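Local coordinates for protein putative (Helicobacter pylori, PDB 4O8S) that probably acts as a nucleotidyltransferase, being a member of the nucleotidyltransferase superfamily and of the AbiEii toxin family, at residues H74-T79 against R84-Y89. Residues are numbered along the deposited sequence; the frame is centred on the assembly and turned at random.
Sequences HIKKDT and RYMVRY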
loop_
_atom_site.group_PDB
_atom_site.type_symbol
_atom_site.label_atom_id
_atom_site.label_comp_id
_atom_site.label_asym_id
_atom_site.label_seq_id
_atom_site.Cartn_x
_atom_site.Cartn_y
_atom_site.Cartn_z
ATOM N N HIS A 74 -0.172 22.298 3.764
ATOM C CA HIS A 74 0.229 22.404 5.168
ATOM C C HIS A 74 1.302 21.364 5.542
ATOM O O HIS A 74 1.096 20.148 5.389
ATOM C CB HIS A 74 -0.997 22.282 6.091
ATOM C CG HIS A 74 -0.660 22.357 7.551
ATOM N ND1 HIS A 74 -0.184 23.507 8.150
ATOM C CD2 HIS A 74 -0.721 21.422 8.531
ATOM C CE1 HIS A 74 0.035 23.275 9.432
ATOM N NE2 HIS A 74 -0.280 22.017 9.689
ATOM N N ILE A 75 2.450 21.842 6.029
ATOM C CA ILE A 75 3.551 20.959 6.436
ATOM C C ILE A 75 3.372 20.605 7.900
ATOM O O ILE A 75 3.663 21.439 8.786
ATOM C CB ILE A 75 4.908 21.671 6.294
ATOM C CG1 ILE A 75 5.060 22.262 4.888
ATOM C CG2 ILE A 75 6.078 20.726 6.656
ATOM C CD1 ILE A 75 6.328 23.077 4.712
ATOM N N LYS A 76 2.874 19.403 8.175
ATOM C CA LYS A 76 2.642 18.991 9.556
ATOM C C LYS A 76 3.965 18.670 10.192
ATOM O O LYS A 76 4.185 18.931 11.384
ATOM C CB LYS A 76 1.738 17.761 9.636
ATOM C CG LYS A 76 0.260 18.072 9.453
ATOM C CD LYS A 76 -0.616 16.853 9.777
ATOM C CE LYS A 76 -0.613 16.457 11.241
ATOM N NZ LYS A 76 -1.449 17.425 12.011
ATOM N N LYS A 77 4.856 18.121 9.379
ATOM C CA LYS A 77 6.127 17.663 9.894
ATOM C C LYS A 77 7.161 17.569 8.773
ATOM O O LYS A 77 6.910 16.982 7.715
ATOM C CB LYS A 77 5.925 16.306 10.577
ATOM C CG LYS A 77 7.092 15.837 11.419
ATOM C CD LYS A 77 6.602 14.938 12.555
ATOM C CE LYS A 77 7.670 14.769 13.627
ATOM N NZ LYS A 77 7.240 13.829 14.707
ATOM N N ASP A 78 8.318 18.172 8.998
ATOM C CA ASP A 78 9.451 18.004 8.109
ATOM C C ASP A 78 10.683 17.927 9.002
ATOM O O ASP A 78 11.199 18.955 9.471
ATOM C CB ASP A 78 9.538 19.164 7.114
ATOM C CG ASP A 78 10.843 19.172 6.327
ATOM O OD1 ASP A 78 11.435 18.082 6.129
ATOM O OD2 ASP A 78 11.275 20.274 5.895
ATOM N N THR A 79 11.120 16.698 9.268
ATOM C CA THR A 79 12.282 16.435 10.120
ATOM C C THR A 79 13.278 15.554 9.393
ATOM O O THR A 79 13.102 15.249 8.206
ATOM C CB THR A 79 11.887 15.679 11.388
ATOM O OG1 THR A 79 11.373 14.396 11.018
ATOM C CG2 THR A 79 10.834 16.443 12.182
ATOM N N ARG A 84 5.536 15.010 6.495
ATOM C CA ARG A 84 4.096 14.835 6.545
ATOM C C ARG A 84 3.401 16.100 6.098
ATOM O O ARG A 84 3.537 17.168 6.726
ATOM C CB ARG A 84 3.642 14.417 7.944
ATOM C CG ARG A 84 2.147 14.177 8.064
ATOM C CD ARG A 84 1.813 13.445 9.371
ATOM N NE ARG A 84 2.543 12.183 9.505
ATOM C CZ ARG A 84 3.345 11.878 10.521
ATOM N NH1 ARG A 84 3.521 12.749 11.505
ATOM N NH2 ARG A 84 3.968 10.698 10.561
ATOM N N TYR A 85 2.659 15.983 4.996
ATOM C CA TYR A 85 2.043 17.138 4.379
ATOM C C TYR A 85 0.556 16.904 4.142
ATOM O O TYR A 85 0.133 15.771 3.869
ATOM C CB TYR A 85 2.717 17.448 3.042
ATOM C CG TYR A 85 4.220 17.580 3.084
ATOM C CD1 TYR A 85 5.035 16.450 3.141
ATOM C CD2 TYR A 85 4.834 18.832 3.025
ATOM C CE1 TYR A 85 6.413 16.557 3.170
ATOM C CE2 TYR A 85 6.230 18.945 3.047
ATOM C CZ TYR A 85 7.004 17.801 3.126
ATOM O OH TYR A 85 8.383 17.881 3.148
HETATM N N MSE A 86 -0.230 17.972 4.262
HETATM C CA MSE A 86 -1.648 17.943 3.924
HETATM C C MSE A 86 -1.848 18.817 2.698
HETATM O O MSE A 86 -1.754 20.048 2.768
HETATM C CB MSE A 86 -2.485 18.435 5.099
HETATM C CG MSE A 86 -2.152 17.682 6.385
HETATM SE SE MSE A 86 -2.640 15.789 6.142
HETATM C CE MSE A 86 -1.378 14.852 7.328
ATOM N N VAL A 87 -2.063 18.175 1.553
ATOM C CA VAL A 87 -2.294 18.902 0.317
ATOM C C VAL A 87 -3.772 19.193 0.176
ATOM O O VAL A 87 -4.575 18.275 0.028
ATOM C CB VAL A 87 -1.813 18.111 -0.903
ATOM C CG1 VAL A 87 -2.187 18.839 -2.176
ATOM C CG2 VAL A 87 -0.300 17.906 -0.820
ATOM N N ARG A 88 -4.138 20.469 0.236
ATOM C CA ARG A 88 -5.548 20.842 0.184
ATOM C C ARG A 88 -5.899 21.431 -1.175
ATOM O O ARG A 88 -5.186 22.290 -1.710
ATOM C CB ARG A 88 -5.902 21.793 1.332
ATOM C CG ARG A 88 -5.328 21.322 2.663
ATOM C CD ARG A 88 -5.920 22.061 3.842
ATOM N NE ARG A 88 -5.159 21.818 5.068
ATOM C CZ ARG A 88 -5.331 20.762 5.866
ATOM N NH1 ARG A 88 -6.236 19.831 5.567
ATOM N NH2 ARG A 88 -4.593 20.634 6.965
ATOM N N TYR A 89 -6.989 20.934 -1.747
ATOM C CA TYR A 89 -7.284 21.225 -3.143
ATOM C C TYR A 89 -8.775 21.192 -3.403
ATOM O O TYR A 89 -9.547 20.623 -2.614
ATOM C CB TYR A 89 -6.592 20.207 -4.063
ATOM C CG TYR A 89 -7.231 18.829 -4.016
ATOM C CD1 TYR A 89 -6.829 17.884 -3.074
ATOM C CD2 TYR A 89 -8.231 18.474 -4.913
ATOM C CE1 TYR A 89 -7.413 16.634 -3.025
ATOM C CE2 TYR A 89 -8.817 17.229 -4.871
ATOM C CZ TYR A 89 -8.404 16.311 -3.936
ATOM O OH TYR A 89 -8.999 15.074 -3.892
HETATM O O HOH W 1 9.917 16.196 4.480
#
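The Tyr85 ring meets Ile75 CG1 obliquely, with CG1 3.9 Å from ring atom CD2, while Ile75 CG2 touches CE2. Both side chains run alongside each other, pointing the same way, and helix 56-63 packs on them through Leu56 and Leu57, a place suited to a branched aliphatic beside a broad aromatic. Met86 (modelled as selenomethionine) sets its CB over one face of the Arg88 guanidinium, offset toward the rim, while Arg88 NH2 approaches His74 CB obliquely. The guanidinium of Arg84 meets Lys77 CD, also obliquely, and its NE makes a salt bridge with Glu103.

Strands 77-78 and 82-91 form a beta hairpin at the surface of the mixed sheet, where 82-91 also pairs with 98-106; strand 68-75 leads in across a classic beta bulge. His74 and Met86 form a hydrogen-bonded antiparallel pair, Met86 N to His74 O being 2.8 Å and nearly straight (168°). At the bulge Lys76 and Lys77 both face Arg84, whose carbonyl O accepts Lys76 N at 2.7 Å and Lys77 N at 3.1 Å. The first bond is the more bent, 133° at its hydrogen. Arg84 N returns a bond to Lys77 O. Lys76 CG stands anti to its carbonyl carbon (chi1 -79°), which sends the methylene chain across Met86.

A water joins Tyr85 OH to Asp78 OD1, which also pairs with Lys53. Long side chains suit exposed Lys76 and Lys77, offering methylenes for packing while their charged ends lead away. Glu103 would probably offset the charge of Arg84, and like charges keep apart, Lys77 NZ lying 5.0 Å from Arg84 NH1.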